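Local coordinates for nisin biosynthesis protein nisC (PDB 2G0D) that catalyses thioether ring formation in the precursor of the lantibiotic nisin, as a zinc-containing cyclase of the LanC family built as an alpha toroid, at residues A13-D16 / E17-R20. Sequence-based numbering, arbitrary orientation.
Sequences AQWD and ERTR
Trp15 and Thr19 share more than the i to i+4 bond of an alpha helix. The carbonyl oxygen of Trp15 receives Thr19 N at 3.1 Å and also has Thr19 OG1 at 2.8 Å. With chi1 at 52°, the hydroxyl folds back along the helix, where Asp16 O lies 3.2 Å from Thr19 OG1 as a rival acceptor for its single proton. The i to i+4 pattern also holds around it, its shortest backbone bond running from Arg18 N to Gln14 O at 3.0 Å. Three residues apart, Arg20 grips the Glu17 carboxylate side-on in a salt bridge, Arg20 NH2 reaching Glu17 OE2 at 2.8 Å on its syn side but tilted from the carboxylate plane, and Arg20 NE meeting Glu17 OE1 from above it. Packing centres on Arg18, whose chain bends at chi3 (79°) and lays the guanidinium over the CH2 corner of the Trp15 six-membered ring, the planes 16° apart and Trp15 CH2 3.5 Å from Arg18 CZ. Arg18 CD adds a CH-pi contact to the same ring. The buried indole packs on Leu37 and Ile40 of helix 37-45, and Trp15 NE1 bonds Thr370. On helix 53-74, Lys59 and Tyr63 hold the Asp16 carboxylate, joining peripheral helix 3-20 to the helical toroid.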
ATOM      1  N   ALA A  13      18.808 -17.473   6.208  1.00 33.42           N
ATOM      2  CA  ALA A  13      20.264 -17.581   5.966  1.00 34.56           C
ATOM      3  C   ALA A  13      20.854 -16.349   5.253  1.00 35.31           C
ATOM      4  O   ALA A  13      21.953 -15.904   5.572  1.00 35.56           O
ATOM      5  CB  ALA A  13      20.590 -18.860   5.171  1.00 34.61           C
ATOM      6  N   GLN A  14      20.117 -15.799   4.297  1.00 36.02           N
ATOM      7  CA  GLN A  14      20.537 -14.593   3.603  1.00 37.24           C
ATOM      8  C   GLN A  14      20.604 -13.407   4.572  1.00 36.78           C
ATOM      9  O   GLN A  14      21.576 -12.626   4.570  1.00 36.90           O
ATOM     10  CB  GLN A  14      19.593 -14.293   2.428  1.00 37.34           C
ATOM     11  CG  GLN A  14      19.669 -15.357   1.321  1.00 39.61           C
ATOM     12  CD  GLN A  14      18.784 -15.056   0.118  1.00 40.42           C
ATOM     13  OE1 GLN A  14      18.939 -14.019  -0.540  1.00 45.68           O
ATOM     14  NE2 GLN A  14      17.860 -15.972  -0.187  1.00 42.68           N
ATOM     15  N   TRP A  15      19.598 -13.301   5.432  1.00 35.52           N
ATOM     16  CA  TRP A  15      19.552 -12.188   6.361  1.00 34.97           C
ATOM     17  C   TRP A  15      20.423 -12.360   7.592  1.00 34.87           C
ATOM     18  O   TRP A  15      20.868 -11.376   8.157  1.00 34.68           O
ATOM     19  CB  TRP A  15      18.100 -11.806   6.695  1.00 34.33           C
ATOM     20  CG  TRP A  15      17.501 -11.060   5.559  1.00 33.10           C
ATOM     21  CD1 TRP A  15      16.677 -11.556   4.592  1.00 32.62           C
ATOM     22  CD2 TRP A  15      17.737  -9.687   5.226  1.00 32.77           C
ATOM     23  NE1 TRP A  15      16.361 -10.572   3.691  1.00 33.73           N
ATOM     24  CE2 TRP A  15      16.999  -9.411   4.059  1.00 33.61           C
ATOM     25  CE3 TRP A  15      18.509  -8.658   5.806  1.00 33.86           C
ATOM     26  CZ2 TRP A  15      16.995  -8.136   3.452  1.00 33.81           C
ATOM     27  CZ3 TRP A  15      18.497  -7.394   5.209  1.00 33.65           C
ATOM     28  CH2 TRP A  15      17.742  -7.147   4.045  1.00 33.20           C
ATOM     29  N   ASP A  16      20.670 -13.596   8.008  1.00 35.83           N
ATOM     30  CA  ASP A  16      21.663 -13.848   9.051  1.00 37.05           C
ATOM     31  C   ASP A  16      23.073 -13.402   8.619  1.00 38.32           C
ATOM     32  O   ASP A  16      23.815 -12.820   9.410  1.00 38.40           O
ATOM     33  CB  ASP A  16      21.655 -15.321   9.477  1.00 36.90           C
ATOM     34  CG  ASP A  16      20.464 -15.666  10.356  1.00 36.20           C
ATOM     35  OD1 ASP A  16      19.667 -14.762  10.662  1.00 35.57           O
ATOM     36  OD2 ASP A  16      20.318 -16.839  10.754  1.00 36.02           O
ATOM     37  N   GLU A  17      23.408 -13.645   7.353  1.00 39.87           N
ATOM     38  CA  GLU A  17      24.686 -13.234   6.777  1.00 41.31           C
ATOM     39  C   GLU A  17      24.790 -11.708   6.630  1.00 41.98           C
ATOM     40  O   GLU A  17      25.800 -11.104   7.032  1.00 42.16           O
ATOM     41  CB  GLU A  17      24.909 -13.940   5.434  1.00 41.23           C
ATOM     42  CG  GLU A  17      26.298 -13.740   4.803  1.00 43.56           C
ATOM     43  CD  GLU A  17      27.469 -14.027   5.758  1.00 44.10           C
ATOM     44  OE1 GLU A  17      27.299 -14.769   6.749  1.00 44.02           O
ATOM     45  OE2 GLU A  17      28.570 -13.499   5.510  1.00 46.72           O
ATOM     46  N   ARG A  18      23.744 -11.099   6.074  1.00 42.55           N
ATOM     47  CA  ARG A  18      23.685  -9.648   5.875  1.00 43.53           C
ATOM     48  C   ARG A  18      23.809  -8.845   7.166  1.00 43.61           C
ATOM     49  O   ARG A  18      24.480  -7.822   7.182  1.00 43.50           O
ATOM     50  CB  ARG A  18      22.410  -9.238   5.125  1.00 43.56           C
ATOM     51  CG  ARG A  18      22.525  -9.343   3.606  1.00 43.73           C
ATOM     52  CD  ARG A  18      21.271  -8.839   2.887  1.00 44.59           C
ATOM     53  NE  ARG A  18      21.215  -7.379   2.804  1.00 47.25           N
ATOM     54  CZ  ARG A  18      20.476  -6.692   1.928  1.00 47.50           C
ATOM     55  NH1 ARG A  18      19.713  -7.325   1.031  1.00 47.40           N
ATOM     56  NH2 ARG A  18      20.506  -5.362   1.944  1.00 47.03           N
ATOM     57  N   THR A  19      23.153  -9.304   8.233  1.00 44.16           N
ATOM     58  CA  THR A  19      23.215  -8.634   9.537  1.00 44.59           C
ATOM     59  C   THR A  19      24.561  -8.832  10.269  1.00 45.34           C
ATOM     60  O   THR A  19      24.960  -8.003  11.094  1.00 45.58           O
ATOM     61  CB  THR A  19      22.064  -9.061  10.457  1.00 44.33           C
ATOM     62  OG1 THR A  19      22.003 -10.490  10.527  1.00 43.70           O
ATOM     63  CG2 THR A  19      20.732  -8.504   9.939  1.00 44.37           C
ATOM     64  N   ARG A  20      25.234  -9.934   9.963  1.00 45.86           N
ATOM     65  CA  ARG A  20      26.572 -10.228  10.482  1.00 46.65           C
ATOM     66  C   ARG A  20      27.608  -9.256   9.898  1.00 46.65           C
ATOM     67  O   ARG A  20      28.627  -8.998  10.518  1.00 47.02           O
ATOM     68  CB  ARG A  20      26.943 -11.686  10.192  1.00 46.49           C
ATOM     69  CG  ARG A  20      28.034 -12.259  11.095  1.00 47.38           C
ATOM     70  CD  ARG A  20      28.612 -13.556  10.521  1.00 47.30           C
ATOM     71  NE  ARG A  20      29.030 -13.409   9.125  1.00 48.35           N
ATOM     72  CZ  ARG A  20      30.188 -12.875   8.729  1.00 49.35           C
ATOM     73  NH1 ARG A  20      31.066 -12.417   9.619  1.00 48.36           N
ATOM     74  NH2 ARG A  20      30.468 -12.796   7.432  1.00 49.39           N
TER